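Long-range contact in Endoglucanase(Endo-1,4-beta-glucanase)protein (Pseudomonas stutzeri, PDB 6R2J), which probably hydrolyses O-glycosyl bonds as a family 5 endo-1,4-beta-glucanase and binds cellobiose: residues F237-F249 with A315-A326. Residues are numbered along the deposited sequence; the frame is centred on the assembly and turned at random. Where two conformers were deposited one is given.
Sequences FIEWLQKHGQKGF and ANDCTAIGPTPA
P323 lies against the last turns of helix 229-244, meeting I238, L241 and Q242. From its CB, which meets Q242 CG at 3.5 Å and I238 CG2 at 3.8 Å, the ring runs to CG, pressed tightly on L241 CB at 3.4 Å, and then to CD, 3.6 Å from L241 CD1. With CG anti to its carbonyl carbon (chi1 -63°) and the chain extended beyond, Q242 sets CG against both P323 CB and T324 O, and CB beside the latter. Cut back to an alanine, this position would probably lose that CG contact, opening a gap between helix and tail. The cis peptide joins P323 to G322, whose O accepts a nearly straight hydrogen bond (172°) from G248 N at 2.8 Å, in the carbonyl plane on a lone pair. I321 CG2 packs at 3.9 Å on K247 CB. At the Schellman motif, P325 CG rests on G245 CA, its positive-phi residue, at 3.7 Å. N276 of helix 260-276 also touches P323, and C318 is disulfide-bonded to C277. The C-terminal tail thus closes over the turn into strand 248-252, at the N-terminal end of the (beta/alpha)8 TIM barrel's strands, away from the bound sugar.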
ATOM      1  N   PHE A 237       4.709  -3.780 -15.495  1.00 12.75           N
ATOM      2  CA  PHE A 237       3.472  -3.840 -14.713  1.00 13.45           C
ATOM      3  C   PHE A 237       2.355  -3.065 -15.402  1.00 13.83           C
ATOM      4  O   PHE A 237       1.254  -3.596 -15.601  1.00 12.73           O
ATOM      5  CB  PHE A 237       3.784  -3.280 -13.302  1.00 13.14           C
ATOM      6  CG  PHE A 237       2.595  -3.192 -12.388  1.00 12.34           C
ATOM      7  CD1 PHE A 237       1.740  -4.270 -12.218  1.00 12.79           C
ATOM      8  CD2 PHE A 237       2.334  -2.014 -11.691  1.00 11.78           C
ATOM      9  CE1 PHE A 237       0.630  -4.158 -11.395  1.00 14.46           C
ATOM     10  CE2 PHE A 237       1.222  -1.895 -10.884  1.00 13.97           C
ATOM     11  CZ  PHE A 237       0.376  -2.963 -10.728  1.00 14.83           C
ATOM     12  N   ILE A 238       2.645  -1.807 -15.782  1.00 14.28           N
ATOM     13  CA  ILE A 238       1.712  -0.978 -16.553  1.00 13.97           C
ATOM     14  C   ILE A 238       1.270  -1.712 -17.817  1.00 12.80           C
ATOM     15  O   ILE A 238       0.084  -1.755 -18.158  1.00 13.10           O
ATOM     16  CB  ILE A 238       2.363   0.385 -16.874  1.00 15.85           C
ATOM     17  CG1 ILE A 238       2.757   1.091 -15.566  1.00 17.10           C
ATOM     18  CG2 ILE A 238       1.473   1.195 -17.827  1.00 17.00           C
ATOM     19  CD1 ILE A 238       1.826   0.909 -14.420  1.00 18.09           C
ATOM     20  N   GLU A 239       2.220  -2.316 -18.523  1.00 12.67           N
ATOM     21  CA  GLU A 239       1.899  -2.989 -19.772  1.00 14.90           C
ATOM     22  C   GLU A 239       1.013  -4.196 -19.530  1.00 14.47           C
ATOM     23  O   GLU A 239       0.075  -4.447 -20.293  1.00 15.06           O
ATOM     24  CB  GLU A 239       3.187  -3.412 -20.481  1.00 17.79           C
ATOM     25  CG  GLU A 239       3.900  -2.230 -21.142  1.00 21.43           C
ATOM     26  CD  GLU A 239       5.102  -2.637 -21.916  1.00 24.58           C
ATOM     27  OE1 GLU A 239       5.311  -3.851 -22.035  1.00 26.00           O
ATOM     28  OE2 GLU A 239       5.846  -1.757 -22.387  1.00 26.18           O
ATOM     29  N   TRP A 240       1.277  -4.939 -18.461  1.00 14.20           N
ATOM     30  CA  TRP A 240       0.377  -6.021 -18.071  1.00 13.45           C
ATOM     31  C   TRP A 240      -1.002  -5.494 -17.700  1.00 14.14           C
ATOM     32  O   TRP A 240      -2.021  -6.080 -18.087  1.00 13.94           O
ATOM     33  CB  TRP A 240       0.967  -6.757 -16.873  1.00 13.71           C
ATOM     34  CG  TRP A 240       0.229  -7.949 -16.449  1.00 13.71           C
ATOM     35  CD1 TRP A 240       0.439  -9.247 -16.856  1.00 13.77           C
ATOM     36  CD2 TRP A 240      -0.830  -7.997 -15.491  1.00 13.09           C
ATOM     37  NE1 TRP A 240      -0.444 -10.088 -16.225  1.00 12.74           N
ATOM     38  CE2 TRP A 240      -1.235  -9.348 -15.382  1.00 13.14           C
ATOM     39  CE3 TRP A 240      -1.493  -7.030 -14.725  1.00 12.56           C
ATOM     40  CZ2 TRP A 240      -2.279  -9.755 -14.528  1.00 13.55           C
ATOM     41  CZ3 TRP A 240      -2.530  -7.442 -13.860  1.00 12.15           C
ATOM     42  CH2 TRP A 240      -2.910  -8.783 -13.778  1.00 13.17           C
ATOM     43  N   LEU A 241      -1.060  -4.399 -16.933  1.00 13.02           N
ATOM     44  CA  LEU A 241      -2.348  -3.768 -16.641  1.00 12.77           C
ATOM     45  C   LEU A 241      -3.092  -3.369 -17.921  1.00 12.90           C
ATOM     46  O   LEU A 241      -4.263  -3.707 -18.103  1.00 11.96           O
ATOM     47  CB  LEU A 241      -2.134  -2.551 -15.750  1.00 11.51           C
ATOM     48  CG  LEU A 241      -1.630  -2.915 -14.352  1.00 11.08           C
ATOM     49  CD1 LEU A 241      -1.088  -1.641 -13.671  1.00 11.66           C
ATOM     50  CD2 LEU A 241      -2.667  -3.544 -13.492  1.00  9.86           C
ATOM     51  N   GLN A 242      -2.437  -2.651 -18.824  1.00 14.12           N
ATOM     52  CA  GLN A 242      -3.127  -2.245 -20.041  1.00 16.64           C
ATOM     53  C   GLN A 242      -3.630  -3.449 -20.821  1.00 16.66           C
ATOM     54  O   GLN A 242      -4.760  -3.440 -21.329  1.00 18.50           O
ATOM     55  CB  GLN A 242      -2.201  -1.378 -20.894  1.00 19.02           C
ATOM     56  CG  GLN A 242      -1.799  -0.064 -20.202  1.00 19.46           C
ATOM     57  CD  GLN A 242      -0.833   0.777 -21.011  1.00 18.83           C
ATOM     58  OE1 GLN A 242      -1.062   1.979 -21.226  1.00 18.57           O
ATOM     59  NE2 GLN A 242       0.250   0.148 -21.477  1.00 18.57           N
ATOM     60  N   LYS A 243      -2.809  -4.495 -20.938  1.00 15.12           N
ATOM     61  CA  LYS A 243      -3.206  -5.640 -21.752  0.53 15.31           C
ATOM     62  C   LYS A 243      -4.403  -6.360 -21.144  1.00 15.63           C
ATOM     63  O   LYS A 243      -5.304  -6.798 -21.869  1.00 15.55           O
ATOM     64  CB  LYS A 243      -2.025  -6.589 -21.946  0.53 16.84           C
ATOM     65  CG  LYS A 243      -0.928  -6.044 -22.864  0.53 17.54           C
ATOM     66  CD  LYS A 243      -1.069  -6.610 -24.278  0.53 18.61           C
ATOM     67  CE  LYS A 243      -0.651  -5.587 -25.324  0.53 19.89           C
ATOM     68  NZ  LYS A 243      -0.675  -6.136 -26.711  0.53 20.15           N
ATOM     69  N   HIS A 244      -4.441  -6.482 -19.822  1.00 16.75           N
ATOM     70  CA  HIS A 244      -5.559  -7.137 -19.162  1.00 16.49           C
ATOM     71  C   HIS A 244      -6.722  -6.210 -18.853  1.00 15.86           C
ATOM     72  O   HIS A 244      -7.689  -6.659 -18.235  1.00 17.04           O
ATOM     73  CB  HIS A 244      -5.083  -7.768 -17.876  1.00 17.75           C
ATOM     74  CG  HIS A 244      -4.210  -8.935 -18.111  1.00 18.27           C
ATOM     75  ND1 HIS A 244      -2.867  -8.809 -18.365  1.00 19.86           N
ATOM     76  CD2 HIS A 244      -4.502 -10.245 -18.225  1.00 19.21           C
ATOM     77  CE1 HIS A 244      -2.354 -10.006 -18.582  1.00 20.60           C
ATOM     78  NE2 HIS A 244      -3.327 -10.895 -18.494  1.00 20.73           N
ATOM     79  N   GLY A 245      -6.649  -4.948 -19.268  1.00 14.02           N
ATOM     80  CA  GLY A 245      -7.714  -3.996 -19.019  1.00 14.52           C
ATOM     81  C   GLY A 245      -7.966  -3.688 -17.558  1.00 14.81           C
ATOM     82  O   GLY A 245      -9.121  -3.482 -17.162  1.00 15.91           O
ATOM     83  N   GLN A 246      -6.915  -3.591 -16.759  1.00 13.79           N
ATOM     84  CA  GLN A 246      -7.060  -3.471 -15.313  1.00 13.38           C
ATOM     85  C   GLN A 246      -6.390  -2.206 -14.811  1.00 12.48           C
ATOM     86  O   GLN A 246      -5.546  -1.611 -15.499  1.00 13.07           O
ATOM     87  CB  GLN A 246      -6.430  -4.678 -14.606  1.00 15.89           C
ATOM     88  CG  GLN A 246      -7.024  -6.016 -15.096  1.00 18.24           C
ATOM     89  CD  GLN A 246      -8.533  -6.094 -14.805  1.00 20.23           C
ATOM     90  OE1 GLN A 246      -9.297  -6.742 -15.522  1.00 23.15           O
ATOM     91  NE2 GLN A 246      -8.952  -5.438 -13.737  1.00 19.71           N
ATOM     92  N   LYS A 247      -6.775  -1.820 -13.584  1.00 12.07           N
ATOM     93  CA  LYS A 247      -6.307  -0.593 -12.945  0.59 11.46           C
ATOM     94  C   LYS A 247      -5.128  -0.898 -12.034  1.00 11.56           C
ATOM     95  O   LYS A 247      -5.093  -1.929 -11.376  1.00 12.01           O
ATOM     96  CB  LYS A 247      -7.397   0.092 -12.114  0.59 11.01           C
ATOM     97  CG  LYS A 247      -8.652   0.481 -12.882  0.59 12.26           C
ATOM     98  CD  LYS A 247      -9.825   0.645 -11.921  0.59 13.69           C
ATOM     99  CE  LYS A 247     -10.254  -0.679 -11.244  0.59 14.16           C
ATOM    100  NZ  LYS A 247     -11.482  -0.509 -10.421  0.59 14.86           N
ATOM    101  N   GLY A 248      -4.180   0.034 -11.972  1.00 11.30           N
ATOM    102  CA  GLY A 248      -3.003  -0.163 -11.144  1.00 11.34           C
ATOM    103  C   GLY A 248      -2.747   0.813 -10.006  1.00 10.28           C
ATOM    104  O   GLY A 248      -3.285   1.920  -9.964  1.00 10.71           O
ATOM    105  N   PHE A 249      -1.836   0.419  -9.117  1.00 10.77           N
ATOM    106  CA  PHE A 249      -1.454   1.182  -7.934  1.00  9.11           C
ATOM    107  C   PHE A 249      -0.019   0.753  -7.626  1.00  8.71           C
ATOM    108  O   PHE A 249       0.265  -0.446  -7.496  1.00  9.47           O
ATOM    109  CB  PHE A 249      -2.455   0.916  -6.788  1.00  7.61           C
ATOM    110  CG  PHE A 249      -2.072   1.544  -5.467  1.00  6.93           C
ATOM    111  CD1 PHE A 249      -1.597   2.858  -5.396  1.00  8.14           C
ATOM    112  CD2 PHE A 249      -2.173   0.816  -4.307  1.00  7.10           C
ATOM    113  CE1 PHE A 249      -1.240   3.439  -4.173  1.00  6.99           C
ATOM    114  CE2 PHE A 249      -1.797   1.376  -3.078  1.00  8.24           C
ATOM    115  CZ  PHE A 249      -1.338   2.695  -3.011  1.00  8.06           C
ATOM    116  N   ALA A 315      -0.010  17.544  -9.278  1.00 14.07           N
ATOM    117  CA  ALA A 315      -1.051  18.025 -10.178  1.00 14.07           C
ATOM    118  C   ALA A 315      -1.275  17.072 -11.340  1.00 12.58           C
ATOM    119  O   ALA A 315      -0.334  16.525 -11.915  1.00 13.33           O
ATOM    120  CB  ALA A 315      -0.646  19.381 -10.757  1.00 15.65           C
ATOM    121  N   ASN A 316      -2.537  16.895 -11.697  1.00 12.71           N
ATOM    122  CA  ASN A 316      -2.896  16.177 -12.908  1.00 13.39           C
ATOM    123  C   ASN A 316      -4.317  16.558 -13.305  1.00 15.19           C
ATOM    124  O   ASN A 316      -5.002  17.312 -12.610  1.00 16.71           O
ATOM    125  CB  ASN A 316      -2.737  14.663 -12.710  1.00 13.07           C
ATOM    126  CG  ASN A 316      -3.734  14.099 -11.732  1.00 12.17           C
ATOM    127  OD1 ASN A 316      -4.889  13.880 -12.080  1.00 13.17           O
ATOM    128  ND2 ASN A 316      -3.301  13.880 -10.502  1.00 11.50           N
ATOM    129  N   ASP A 317      -4.730  16.070 -14.470  1.00 17.28           N
ATOM    130  CA  ASP A 317      -6.087  16.251 -14.969  1.00 18.82           C
ATOM    131  C   ASP A 317      -6.714  14.902 -15.288  1.00 16.91           C
ATOM    132  O   ASP A 317      -7.513  14.796 -16.224  1.00 17.29           O
ATOM    133  CB  ASP A 317      -6.108  17.159 -16.205  1.00 21.05           C
ATOM    134  CG  ASP A 317      -5.217  16.630 -17.343  1.00 24.23           C
ATOM    135  OD1 ASP A 317      -4.774  15.444 -17.265  1.00 26.22           O
ATOM    136  OD2 ASP A 317      -4.947  17.404 -18.300  1.00 24.54           O
ATOM    137  N   CYS A 318      -6.341  13.864 -14.531  1.00 15.23           N
ATOM    138  CA  CYS A 318      -6.917  12.536 -14.693  1.00 14.77           C
ATOM    139  C   CYS A 318      -8.323  12.532 -14.091  1.00 15.03           C
ATOM    140  O   CYS A 318      -8.580  13.139 -13.036  1.00 16.80           O
ATOM    141  CB  CYS A 318      -6.085  11.537 -13.888  1.00 14.89           C
ATOM    142  SG  CYS A 318      -4.386  11.427 -14.394  1.00 15.38           S
ATOM    143  N   THR A 319      -9.229  11.803 -14.736  1.00 13.60           N
ATOM    144  CA  THR A 319     -10.553  11.562 -14.181  1.00 14.19           C
ATOM    145  C   THR A 319     -10.806  10.104 -13.807  1.00 14.81           C
ATOM    146  O   THR A 319     -11.741   9.826 -13.047  1.00 16.69           O
ATOM    147  CB  THR A 319     -11.641  12.061 -15.150  1.00 15.40           C
ATOM    148  OG1 THR A 319     -11.319  11.717 -16.500  1.00 17.56           O
ATOM    149  CG2 THR A 319     -11.780  13.566 -15.073  1.00 14.57           C
ATOM    150  N   ALA A 320      -9.972   9.176 -14.263  1.00 15.06           N
ATOM    151  CA  ALA A 320     -10.088   7.782 -13.863  1.00 13.14           C
ATOM    152  C   ALA A 320      -8.717   7.204 -13.540  1.00 12.71           C
ATOM    153  O   ALA A 320      -7.687   7.635 -14.070  1.00 14.37           O
ATOM    154  CB  ALA A 320     -10.762   6.933 -14.957  1.00 13.60           C
ATOM    155  N   ILE A 321      -8.723   6.213 -12.643  1.00 12.55           N
ATOM    156  CA  ILE A 321      -7.519   5.449 -12.345  1.00 14.01           C
ATOM    157  C   ILE A 321      -7.134   4.653 -13.580  1.00 14.36           C
ATOM    158  O   ILE A 321      -7.988   4.008 -14.210  1.00 14.21           O
ATOM    159  CB  ILE A 321      -7.717   4.562 -11.100  1.00 14.75           C
ATOM    160  CG1 ILE A 321      -8.043   5.504  -9.926  1.00 16.97           C
ATOM    161  CG2 ILE A 321      -6.478   3.704 -10.871  1.00 12.61           C
ATOM    162  CD1 ILE A 321      -6.902   6.501  -9.556  1.00 18.94           C
ATOM    163  N   GLY A 322      -5.858   4.757 -13.973  1.00 14.70           N
ATOM    164  CA  GLY A 322      -5.340   4.020 -15.100  1.00 14.91           C
ATOM    165  C   GLY A 322      -4.575   2.797 -14.649  1.00 13.31           C
ATOM    166  O   GLY A 322      -4.713   2.347 -13.507  1.00 11.91           O
ATOM    167  N   PRO A 323      -3.714   2.255 -15.548  1.00 15.76           N
ATOM    168  CA  PRO A 323      -3.500   2.796 -16.916  1.00 17.98           C
ATOM    169  C   PRO A 323      -4.676   2.590 -17.911  1.00 21.44           C
ATOM    170  O   PRO A 323      -5.649   1.868 -17.626  1.00 20.62           O
ATOM    171  CB  PRO A 323      -2.227   2.065 -17.394  1.00 15.36           C
ATOM    172  CG  PRO A 323      -2.335   0.724 -16.696  1.00 15.96           C
ATOM    173  CD  PRO A 323      -2.927   1.027 -15.313  1.00 15.23           C
ATOM    174  N   THR A 324      -4.565   3.266 -19.056  1.00 25.04           N
ATOM    175  CA  THR A 324      -5.592   3.173 -20.079  1.00 31.06           C
ATOM    176  C   THR A 324      -5.381   1.873 -20.849  1.00 34.02           C
ATOM    177  O   THR A 324      -4.319   1.699 -21.458  1.00 32.66           O
ATOM    178  CB  THR A 324      -5.489   4.370 -21.002  1.00 33.88           C
ATOM    179  OG1 THR A 324      -4.125   4.543 -21.403  1.00 36.23           O
ATOM    180  CG2 THR A 324      -5.948   5.611 -20.269  1.00 33.62           C
ATOM    181  N   PRO A 325      -6.337   0.921 -20.791  1.00 38.14           N
ATOM    182  CA  PRO A 325      -6.189  -0.320 -21.579  1.00 40.10           C
ATOM    183  C   PRO A 325      -5.896  -0.022 -23.047  1.00 41.22           C
ATOM    184  O   PRO A 325      -6.200   1.073 -23.515  1.00 40.85           O
ATOM    185  CB  PRO A 325      -7.543  -1.035 -21.390  1.00 40.78           C
ATOM    186  CG  PRO A 325      -8.142  -0.465 -20.116  1.00 40.73           C
ATOM    187  CD  PRO A 325      -7.599   0.955 -20.016  1.00 40.04           C
ATOM    188  N   ALA A 326      -5.308  -0.973 -23.766  1.00 43.05           N
ATOM    189  CA  ALA A 326      -5.101  -0.816 -25.197  1.00 45.18           C
ATOM    190  C   ALA A 326      -6.403  -0.428 -25.886  1.00 46.15           C
ATOM    191  O   ALA A 326      -7.072  -1.268 -26.482  1.00 46.41           O
ATOM    192  CB  ALA A 326      -4.545  -2.113 -25.781  1.00 45.89           C
TER